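Local coordinates for protein SmhB (PDB 6ZZ5) that serves as the B component of Smh, a tripartite alpha-pore-forming toxin of Serratia marcescens, and probably helps to permeabilise target-cell membranes, at residues D174-G179 with I231-S236; A198-V203 with A257-S262; A217-T220 with V226-G229; V339-P344 with A350-R355. One frame throughout, in Å; residues are numbered along the deposited sequence.

Interaction 1 of 4, residues D174-G179 with I231-S236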
loop_
_atom_site.group_PDB
_atom_site.type_symbol
_atom_site.label_atom_id
_atom_site.label_comp_id
_atom_site.label_asym_id
_atom_site.label_seq_id
_atom_site.Cartn_x
_atom_site.Cartn_y
_atom_site.Cartn_z
ATOM N N ASP A 174 9.762 1.714 -6.205
ATOM C CA ASP A 174 8.297 1.630 -5.933
ATOM C C ASP A 174 7.661 0.627 -6.933
ATOM O O ASP A 174 6.912 -0.259 -6.501
ATOM C CB ASP A 174 7.641 2.988 -6.035
ATOM C CG ASP A 174 7.902 3.992 -4.918
ATOM O OD1 ASP A 174 8.568 3.641 -3.903
ATOM O OD2 ASP A 174 7.478 5.168 -5.122
ATOM N N GLY A 175 7.935 0.773 -8.227
ATOM C CA GLY A 175 7.515 -0.135 -9.316
ATOM C C GLY A 175 7.927 -1.575 -9.127
ATOM O O GLY A 175 7.075 -2.471 -9.328
ATOM N N ALA A 176 9.195 -1.827 -8.778
ATOM C CA ALA A 176 9.721 -3.175 -8.580
ATOM C C ALA A 176 8.947 -3.808 -7.427
ATOM O O ALA A 176 8.462 -4.966 -7.562
ATOM C CB ALA A 176 11.202 -3.140 -8.334
ATOM N N ILE A 177 8.832 -3.107 -6.318
ATOM C CA ILE A 177 8.129 -3.653 -5.128
ATOM C C ILE A 177 6.660 -3.916 -5.466
ATOM O O ILE A 177 6.172 -5.014 -5.113
ATOM C CB ILE A 177 8.295 -2.713 -3.934
ATOM C CG1 ILE A 177 9.771 -2.697 -3.511
ATOM C CG2 ILE A 177 7.326 -3.107 -2.810
ATOM C CD1 ILE A 177 10.062 -1.790 -2.367
ATOM N N ALA A 178 5.980 -2.976 -6.128
ATOM C CA ALA A 178 4.540 -3.110 -6.484
ATOM C C ALA A 178 4.359 -4.420 -7.263
ATOM O O ALA A 178 3.478 -5.190 -6.856
ATOM C CB ALA A 178 4.048 -1.904 -7.248
ATOM N N GLY A 179 5.220 -4.698 -8.250
ATOM C CA GLY A 179 5.170 -5.881 -9.125
ATOM C C GLY A 179 5.484 -7.148 -8.332
ATOM O O GLY A 179 4.845 -8.172 -8.564
ATOM N N ILE A 231 16.711 -10.853 -6.445
ATOM C CA ILE A 231 17.565 -10.548 -7.618
ATOM C C ILE A 231 16.916 -9.366 -8.348
ATOM O O ILE A 231 17.638 -8.411 -8.686
ATOM C CB ILE A 231 17.755 -11.772 -8.538
ATOM C CG1 ILE A 231 18.379 -12.937 -7.748
ATOM C CG2 ILE A 231 18.633 -11.330 -9.716
ATOM C CD1 ILE A 231 18.649 -14.191 -8.520
ATOM N N VAL A 232 15.605 -9.433 -8.565
ATOM C CA VAL A 232 14.851 -8.350 -9.257
ATOM C C VAL A 232 15.087 -7.054 -8.475
ATOM O O VAL A 232 15.491 -6.028 -9.034
ATOM C CB VAL A 232 13.351 -8.696 -9.325
ATOM C CG1 VAL A 232 12.560 -7.518 -9.868
ATOM C CG2 VAL A 232 13.089 -9.952 -10.156
ATOM N N LEU A 233 14.870 -7.107 -7.170
ATOM C CA LEU A 233 14.738 -5.889 -6.348
ATOM C C LEU A 233 16.112 -5.271 -6.132
ATOM O O LEU A 233 16.221 -3.989 -6.023
ATOM C CB LEU A 233 14.038 -6.258 -5.041
ATOM C CG LEU A 233 13.729 -5.078 -4.121
ATOM C CD1 LEU A 233 12.971 -3.978 -4.828
ATOM C CD2 LEU A 233 12.962 -5.538 -2.903
ATOM N N ASP A 234 17.135 -6.116 -6.101
ATOM C CA ASP A 234 18.545 -5.717 -5.861
ATOM C C ASP A 234 18.980 -4.635 -6.866
ATOM O O ASP A 234 19.741 -3.718 -6.450
ATOM C CB ASP A 234 19.428 -6.954 -5.881
ATOM C CG ASP A 234 20.927 -6.714 -6.012
ATOM O OD1 ASP A 234 21.514 -6.082 -5.113
ATOM O OD2 ASP A 234 21.501 -7.201 -6.977
ATOM N N LYS A 235 18.538 -4.651 -8.111
ATOM C CA LYS A 235 19.051 -3.655 -9.113
ATOM C C LYS A 235 18.705 -2.224 -8.687
ATOM O O LYS A 235 19.599 -1.397 -8.602
ATOM C CB LYS A 235 18.412 -3.915 -10.485
ATOM C CG LYS A 235 18.935 -5.163 -11.173
ATOM C CD LYS A 235 20.424 -5.055 -11.430
ATOM C CE LYS A 235 21.002 -6.197 -12.234
ATOM N NZ LYS A 235 20.593 -7.509 -11.675
ATOM N N SER A 236 17.446 -1.971 -8.356
ATOM C CA SER A 236 16.983 -0.614 -7.981
ATOM C C SER A 236 17.498 -0.226 -6.597
ATOM O O SER A 236 17.878 0.912 -6.441
ATOM C CB SER A 236 15.481 -0.480 -8.145
ATOM O OG SER A 236 14.693 -1.334 -7.315
#
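Leu233 turns its CG anti to the backbone N (chi1 -176°), which swings CD1 across towards Ile177 and Ala176. In Ile177 CG1 lies beside the backbone N (chi1 -67°), and this is the branch that meets Leu233. The two branched chains cross obliquely, and Leu233 CD1 lies 3.7 Å from Ile177 CG1. The same methyl is 4.0 Å from Ala176 CB. Ala176 CB points toward the other helix and also approaches the Ser236 hydroxyl, at 4.1 Å from CB to OG. No hydrogen bond crosses the contact, so it is held by apolar packing. The two segments are antiparallel helices, with axes 9.4 Å apart and an angle of 166° between their directions. Segment 174-179 belongs to the long helix 156-184 of the bundle. Segment 231-236 belongs to the short helix 230-245, which follows the beta hairpin. This fits the architecture of the HBL family, in which a small head sits against a long helical bundle. Strand 216-221 closes one side: Ile177 touches Ile216 and Met218, and Leu233 touches Ala217. Leu233 also reaches Ile180, one turn further along helix 156-184, while Ser236 packs on Ile173.

Interaction 2 of 4, residues A198-V203 with A257-S262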
loop_
_atom_site.group_PDB
_atom_site.type_symbol
_atom_site.label_atom_id
_atom_site.label_comp_id
_atom_site.label_asym_id
_atom_site.label_seq_id
_atom_site.Cartn_x
_atom_site.Cartn_y
_atom_site.Cartn_z
ATOM N N ALA A 198 18.894 0.840 5.911
ATOM C CA ALA A 198 19.380 2.153 5.428
ATOM C C ALA A 198 19.270 2.262 3.906
ATOM O O ALA A 198 19.541 1.298 3.187
ATOM C CB ALA A 198 20.774 2.407 5.926
ATOM N N VAL A 199 18.947 3.457 3.434
ATOM C CA VAL A 199 18.762 3.773 1.993
ATOM C C VAL A 199 20.105 4.064 1.320
ATOM O O VAL A 199 20.111 4.150 0.103
ATOM C CB VAL A 199 17.821 4.978 1.819
ATOM C CG1 VAL A 199 16.443 4.645 2.383
ATOM C CG2 VAL A 199 18.388 6.277 2.394
ATOM N N ALA A 200 21.197 4.172 2.081
ATOM C CA ALA A 200 22.550 4.456 1.573
ATOM C C ALA A 200 23.545 3.578 2.326
ATOM O O ALA A 200 23.155 2.976 3.348
ATOM C CB ALA A 200 22.869 5.923 1.740
ATOM N N GLY A 201 24.757 3.441 1.791
ATOM C CA GLY A 201 25.841 2.649 2.401
ATOM C C GLY A 201 26.162 3.154 3.794
ATOM O O GLY A 201 26.090 4.356 4.070
ATOM N N LEU A 202 26.493 2.244 4.692
ATOM C CA LEU A 202 26.738 2.575 6.111
ATOM C C LEU A 202 28.230 2.802 6.323
ATOM O O LEU A 202 29.004 2.100 5.701
ATOM C CB LEU A 202 26.224 1.439 6.987
ATOM C CG LEU A 202 24.717 1.284 6.925
ATOM C CD1 LEU A 202 24.327 0.007 7.661
ATOM C CD2 LEU A 202 24.041 2.522 7.507
ATOM N N VAL A 203 28.548 3.777 7.178
ATOM C CA VAL A 203 29.898 4.132 7.696
ATOM C C VAL A 203 29.862 3.987 9.240
ATOM O O VAL A 203 28.975 4.597 9.876
ATOM C CB VAL A 203 30.280 5.566 7.259
ATOM C CG1 VAL A 203 31.769 5.791 7.452
ATOM C CG2 VAL A 203 29.838 5.895 5.827
ATOM N N ALA A 257 19.266 14.992 6.245
ATOM C CA ALA A 257 18.015 15.781 6.166
ATOM C C ALA A 257 17.319 15.455 4.837
ATOM O O ALA A 257 16.062 15.306 4.832
ATOM C CB ALA A 257 18.298 17.244 6.275
ATOM N N SER A 258 18.097 15.360 3.764
ATOM C CA SER A 258 17.598 15.133 2.379
ATOM C C SER A 258 16.955 13.737 2.330
ATOM O O SER A 258 15.888 13.579 1.702
ATOM C CB SER A 258 18.724 15.191 1.372
ATOM O OG SER A 258 18.258 14.885 0.060
ATOM N N GLN A 259 17.628 12.763 2.933
ATOM C CA GLN A 259 17.158 11.361 2.935
ATOM C C GLN A 259 15.831 11.286 3.708
ATOM O O GLN A 259 14.895 10.645 3.230
ATOM C CB GLN A 259 18.222 10.434 3.503
ATOM C CG GLN A 259 19.388 10.220 2.560
ATOM C CD GLN A 259 20.578 9.550 3.199
ATOM O OE1 GLN A 259 20.568 9.291 4.398
ATOM N NE2 GLN A 259 21.614 9.281 2.425
ATOM N N ILE A 260 15.703 11.983 4.820
ATOM C CA ILE A 260 14.424 12.006 5.554
ATOM C C ILE A 260 13.364 12.655 4.675
ATOM O O ILE A 260 12.249 12.131 4.671
ATOM C CB ILE A 260 14.601 12.666 6.928
ATOM C CG1 ILE A 260 15.357 11.692 7.840
ATOM C CG2 ILE A 260 13.272 13.033 7.529
ATOM C CD1 ILE A 260 15.992 12.350 8.982
ATOM N N GLY A 261 13.706 13.749 3.977
ATOM C CA GLY A 261 12.789 14.432 3.053
ATOM C C GLY A 261 12.286 13.490 1.955
ATOM O O GLY A 261 11.075 13.487 1.672
ATOM N N SER A 262 13.161 12.704 1.358
ATOM C CA SER A 262 12.793 11.733 0.297
ATOM C C SER A 262 11.879 10.690 0.931
ATOM O O SER A 262 10.937 10.338 0.274
ATOM C CB SER A 262 13.979 11.074 -0.347
ATOM O OG SER A 262 14.814 12.046 -0.948
#
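Val199 and Ala200 meet segment 257-262 of helix 252-300 through one side chain, Gln259. The tight part is small. Ala200 CB comes to 3.6 Å from Gln259 NE2, and Val199 CG2 lies 4.0 Å from Gln259 CD, above the amide plane. Both methyls approach from the same side of that plane. The valine methyl also lies 4.1 Å from Gln259 CG, so it spans the root of the amide. Gln259 reaches the loop because its chain runs extended beyond CG (chi2 168°). Val199 and Gln259 lie alongside each other, with their chains pointing in opposite directions. No hydrogen bond crosses between the segments; toward the loop the amide offers one side of its plane to the two methyls. Tyr244 of helix 230-245 touches all three residues and adds bulk to this buried patch, and Val211 also packs on Gln259.

The later part of segment 198-203 is loose. From Gly201 onwards the chain leaves the helix, and Val203 is exposed to solvent. Residues 206-207, a little further on, are not modelled, which is consistent with mobility there. The helix has bonds to other helices: Ser258 OG to Asn163 OD1, and Tyr141 OH to Ala257 O. The contact lays the loop between two strands of the small sheet, 191-196 and 216-221, on a long helix, consistent with the soluble form of a ClyA-like alpha-pore-forming toxin.

Interaction 3 of 4, residues A217-T220 with V226-G229. With SO4 (sulfate ion), chain F.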
loop_
_atom_site.group_PDB
_atom_site.type_symbol
_atom_site.label_atom_id
_atom_site.label_comp_id
_atom_site.label_asym_id
_atom_site.label_seq_id
_atom_site.Cartn_x
_atom_site.Cartn_y
_atom_site.Cartn_z
ATOM N N ALA A 217 12.500 -3.510 1.631
ATOM C CA ALA A 217 12.509 -4.643 0.688
ATOM C C ALA A 217 11.243 -5.466 0.942
ATOM O O ALA A 217 10.849 -5.690 2.130
ATOM C CB ALA A 217 13.745 -5.464 0.857
ATOM N N MET A 218 10.614 -5.847 -0.156
ATOM C CA MET A 218 9.527 -6.831 -0.121
ATOM C C MET A 218 9.858 -7.912 -1.158
ATOM O O MET A 218 10.185 -7.627 -2.335
ATOM C CB MET A 218 8.185 -6.154 -0.390
ATOM C CG MET A 218 7.924 -4.913 0.503
ATOM S SD MET A 218 6.262 -4.282 0.362
ATOM C CE MET A 218 5.276 -5.544 1.143
ATOM N N MET A 219 9.721 -9.132 -0.715
ATOM C CA MET A 219 10.039 -10.315 -1.508
ATOM C C MET A 219 8.939 -11.323 -1.268
ATOM O O MET A 219 8.089 -11.069 -0.435
ATOM C CB MET A 219 11.420 -10.824 -1.074
ATOM C CG MET A 219 12.496 -9.871 -1.516
ATOM S SD MET A 219 13.931 -9.981 -0.505
ATOM C CE MET A 219 13.277 -9.337 1.045
ATOM N N THR A 220 8.941 -12.411 -2.016
ATOM C CA THR A 220 7.970 -13.519 -1.891
ATOM C C THR A 220 8.684 -14.748 -1.317
ATOM O O THR A 220 9.912 -14.908 -1.476
ATOM C CB THR A 220 7.319 -13.835 -3.247
ATOM O OG1 THR A 220 8.364 -14.129 -4.167
ATOM C CG2 THR A 220 6.456 -12.699 -3.730
ATOM N N VAL A 226 11.135 -20.648 0.246
ATOM C CA VAL A 226 12.297 -20.116 -0.531
ATOM C C VAL A 226 11.940 -18.715 -1.034
ATOM O O VAL A 226 10.825 -18.542 -1.622
ATOM C CB VAL A 226 12.769 -21.020 -1.692
ATOM C CG1 VAL A 226 13.971 -20.390 -2.409
ATOM C CG2 VAL A 226 13.152 -22.428 -1.209
ATOM N N ILE A 227 12.843 -17.780 -0.774
ATOM C CA ILE A 227 12.731 -16.349 -1.156
ATOM C C ILE A 227 12.784 -16.188 -2.678
ATOM O O ILE A 227 13.738 -16.709 -3.287
ATOM C CB ILE A 227 13.849 -15.555 -0.489
ATOM C CG1 ILE A 227 13.708 -15.590 1.032
ATOM C CG2 ILE A 227 13.888 -14.126 -1.039
ATOM C CD1 ILE A 227 12.531 -14.816 1.536
ATOM N N GLY A 228 11.840 -15.428 -3.241
ATOM C CA GLY A 228 11.922 -14.914 -4.625
ATOM C C GLY A 228 11.946 -13.391 -4.634
ATOM O O GLY A 228 11.470 -12.777 -3.648
ATOM N N GLY A 229 12.400 -12.779 -5.725
ATOM C CA GLY A 229 12.318 -11.314 -5.889
ATOM C C GLY A 229 13.577 -10.583 -5.457
ATOM O O GLY A 229 13.671 -9.404 -5.796
HETATM S S SO4 F . 9.092 -22.798 -2.636
HETATM O O1 SO4 F . 9.444 -22.024 -1.473
HETATM O O2 SO4 F . 7.773 -23.380 -2.471
HETATM O O3 SO4 F . 10.075 -23.846 -2.795
HETATM O O4 SO4 F . 9.086 -21.925 -3.798
#
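Met219 CB lies 3.2 Å from Gly228 O and 4.1 Å from Ile227 CG2. CG, the next atom, is still near that carbonyl oxygen and comes within 4.1 Å of Gly229 C. SD passes Ile227 CG2 at 4.2 Å. A bend at chi3 (-67°) then leads the methyl CE away from the partner strand; the side chain also packs on Leu356 of helix 349-359. The backbones form an antiparallel beta hairpin of strands 216-221 and 227-228, at the edge of a mixed sheet. Thr220 and Gly228 make its hydrogen-bonded pair. Thr220 N donates to Gly228 O at 3.0 Å, and Gly228 N returns a shorter bond of 2.7 Å to Thr220 O. Both are nearly straight, at 162° and 166°. Thr220 O also receives a CA-H contact from Ile227 CA at 3.2 Å. Gly229 ends the hairpin with a positive phi and occupies the N-cap position of helix 230-245. On its other side strand 216-221 pairs with strand 191-196, Met219 bonding to Val193 through the backbone. At the turn end, Val226 N donates to sulfate O1 at 2.8 Å. Gly224 N binds the same ion, which probably came from the crystallisation liquor.

Interaction 4 of 4, residues V339-P344 with A350-R355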
loop_
_atom_site.group_PDB
_atom_site.type_symbol
_atom_site.label_atom_id
_atom_site.label_comp_id
_atom_site.label_asym_id
_atom_site.label_seq_id
_atom_site.Cartn_x
_atom_site.Cartn_y
_atom_site.Cartn_z
ATOM N N VAL A 339 5.959 -11.799 6.739
ATOM C CA VAL A 339 7.216 -12.210 7.434
ATOM C C VAL A 339 8.148 -11.021 7.509
ATOM O O VAL A 339 8.284 -10.310 6.499
ATOM C CB VAL A 339 7.848 -13.385 6.676
ATOM C CG1 VAL A 339 9.232 -13.764 7.188
ATOM C CG2 VAL A 339 6.887 -14.574 6.723
ATOM N N VAL A 340 8.628 -10.713 8.703
ATOM C CA VAL A 340 9.602 -9.601 8.917
ATOM C C VAL A 340 10.962 -10.218 9.205
ATOM O O VAL A 340 11.043 -11.076 10.081
ATOM C CB VAL A 340 9.141 -8.632 10.017
ATOM C CG1 VAL A 340 10.135 -7.520 10.252
ATOM C CG2 VAL A 340 7.810 -8.038 9.667
ATOM N N ARG A 341 11.954 -9.874 8.414
ATOM C CA ARG A 341 13.367 -10.157 8.751
ATOM C C ARG A 341 14.049 -8.903 9.329
ATOM O O ARG A 341 13.925 -7.845 8.772
ATOM C CB ARG A 341 14.117 -10.701 7.542
ATOM C CG ARG A 341 13.461 -11.948 6.982
ATOM C CD ARG A 341 14.504 -12.887 6.528
ATOM N NE ARG A 341 13.915 -14.111 6.048
ATOM C CZ ARG A 341 14.558 -14.946 5.252
ATOM N NH1 ARG A 341 15.763 -14.648 4.787
ATOM N NH2 ARG A 341 13.969 -16.064 4.884
ATOM N N GLU A 342 14.810 -9.084 10.383
ATOM C CA GLU A 342 15.671 -8.055 11.021
ATOM C C GLU A 342 16.959 -7.923 10.195
ATOM O O GLU A 342 17.585 -8.936 9.796
ATOM C CB GLU A 342 16.008 -8.437 12.477
ATOM C CG GLU A 342 14.743 -8.550 13.360
ATOM C CD GLU A 342 13.782 -7.354 13.272
ATOM O OE1 GLU A 342 14.253 -6.208 13.187
ATOM O OE2 GLU A 342 12.548 -7.543 13.245
ATOM N N VAL A 343 17.298 -6.700 9.868
ATOM C CA VAL A 343 18.511 -6.405 9.100
ATOM C C VAL A 343 19.580 -6.074 10.100
ATOM O O VAL A 343 19.369 -5.197 10.919
ATOM C CB VAL A 343 18.251 -5.272 8.102
ATOM C CG1 VAL A 343 19.524 -4.899 7.424
ATOM C CG2 VAL A 343 17.173 -5.672 7.099
ATOM N N PRO A 344 20.751 -6.717 9.998
ATOM C CA PRO A 344 21.894 -6.389 10.844
ATOM C C PRO A 344 22.292 -4.925 10.742
ATOM O O PRO A 344 22.142 -4.327 9.689
ATOM C CB PRO A 344 23.020 -7.307 10.355
ATOM C CG PRO A 344 22.262 -8.478 9.734
ATOM C CD PRO A 344 21.043 -7.826 9.085
ATOM N N ALA A 350 20.064 -2.341 0.674
ATOM C CA ALA A 350 20.642 -2.909 -0.572
ATOM C C ALA A 350 21.647 -4.041 -0.284
ATOM O O ALA A 350 21.617 -5.057 -1.005
ATOM C CB ALA A 350 21.307 -1.835 -1.415
ATOM N N ASP A 351 22.483 -3.918 0.738
ATOM C CA ASP A 351 23.455 -4.974 1.134
ATOM C C ASP A 351 22.679 -6.223 1.575
ATOM O O ASP A 351 23.028 -7.317 1.153
ATOM C CB ASP A 351 24.367 -4.454 2.242
ATOM C CG ASP A 351 25.519 -5.368 2.591
ATOM O OD1 ASP A 351 25.925 -6.166 1.737
ATOM O OD2 ASP A 351 25.984 -5.258 3.716
ATOM N N PHE A 352 21.628 -6.055 2.381
ATOM C CA PHE A 352 20.817 -7.188 2.889
ATOM C C PHE A 352 20.169 -7.937 1.714
ATOM O O PHE A 352 20.188 -9.161 1.669
ATOM C CB PHE A 352 19.697 -6.663 3.780
ATOM C CG PHE A 352 18.854 -7.748 4.382
ATOM C CD1 PHE A 352 19.317 -8.472 5.481
ATOM C CD2 PHE A 352 17.571 -7.990 3.881
ATOM C CE1 PHE A 352 18.520 -9.471 6.031
ATOM C CE2 PHE A 352 16.770 -8.959 4.457
ATOM C CZ PHE A 352 17.263 -9.715 5.517
ATOM N N VAL A 353 19.562 -7.195 0.793
ATOM C CA VAL A 353 18.895 -7.799 -0.382
ATOM C C VAL A 353 19.951 -8.419 -1.293
ATOM O O VAL A 353 19.686 -9.514 -1.820
ATOM C CB VAL A 353 17.971 -6.784 -1.071
ATOM C CG1 VAL A 353 17.483 -7.306 -2.411
ATOM C CG2 VAL A 353 16.812 -6.433 -0.151
ATOM N N LYS A 354 21.120 -7.797 -1.443
ATOM C CA LYS A 354 22.183 -8.383 -2.294
ATOM C C LYS A 354 22.601 -9.738 -1.715
ATOM O O LYS A 354 22.677 -10.709 -2.472
ATOM C CB LYS A 354 23.350 -7.428 -2.450
ATOM C CG LYS A 354 24.389 -7.822 -3.496
ATOM C CD LYS A 354 25.200 -6.576 -3.873
ATOM C CE LYS A 354 26.690 -6.807 -3.952
ATOM N NZ LYS A 354 27.041 -7.464 -5.230
ATOM N N ARG A 355 22.764 -9.857 -0.405
ATOM C CA ARG A 355 23.090 -11.165 0.238
ATOM C C ARG A 355 21.984 -12.177 -0.015
ATOM O O ARG A 355 22.304 -13.317 -0.291
ATOM C CB ARG A 355 23.330 -10.995 1.731
ATOM C CG ARG A 355 24.695 -10.384 2.010
ATOM C CD ARG A 355 24.700 -9.672 3.336
ATOM N NE ARG A 355 25.890 -8.876 3.505
ATOM C CZ ARG A 355 26.973 -9.259 4.150
ATOM N NH1 ARG A 355 27.036 -10.445 4.743
ATOM N NH2 ARG A 355 27.988 -8.419 4.228
#
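Val343 and Phe352 have the closest CA atoms of the two segments, 6.7 Å apart. Segment 339-344 starts as strand 339-340 and continues in extended form past the helix. Segment 350-355 is regular helix, part of helix 349-359 near the end of the chain. They belong to the small four-stranded mixed sheet, in which 339-340 is an edge strand, and to the C-terminal helix folded back on it. Backbone bonds from Val339 and Arg341 to Thr194 tie the strand side to strand 191-196.

Phe352 carries the helix side. Its CG stands anti to the backbone N (chi1 -178°), which sends the ring towards the extended segment. Val343 CG2 sits over the ring centre in a CH-pi contact, 3.8 Å from the centroid and 12° off the ring normal. The other valine methyl, CG1, lies 4.1 Å from Phe352 CB, so both methyls lie on the same side of the ring plane, CG2 over the centre and CG1 nearer the CB end. Pro344 crosses the phenylalanine side chain at about a right angle, with CD 4.0 Å from Phe352 CD1. Ala195 of the neighbouring strand touches both Val343 and Phe352, joining this partly exposed cluster to the sheet. Further along the ring, Glu342 O lies 3.9 Å from Phe352 CE1. At the far end of the ring, Arg341 CB approaches Phe352 CZ obliquely, at 3.9 Å.

Interactions 1, 3 and 4 form one region, probably the head. The centre of interaction 3 lies about 10 Å from those of interactions 1 and 4. Leu233 CD2 packs on Met218 O at 3.5 Å, and Ala217 CB on Val353 CG2 at 3.4 Å. Interactions 3 and 4 share the mixed sheet, while helix 230-245 bears on helix 156-184 and helix 349-359. Interaction 2 touches none of the others, though its nearest atoms come within about 4 Å of interaction 4. Along the chain, interaction 3 is nested within interactions 1 and 2, whose segments alternate; interaction 4 follows. The sheet is held to helix 156-184, and the loop between its strands to helix 252-300, consistent with a stowed, soluble form.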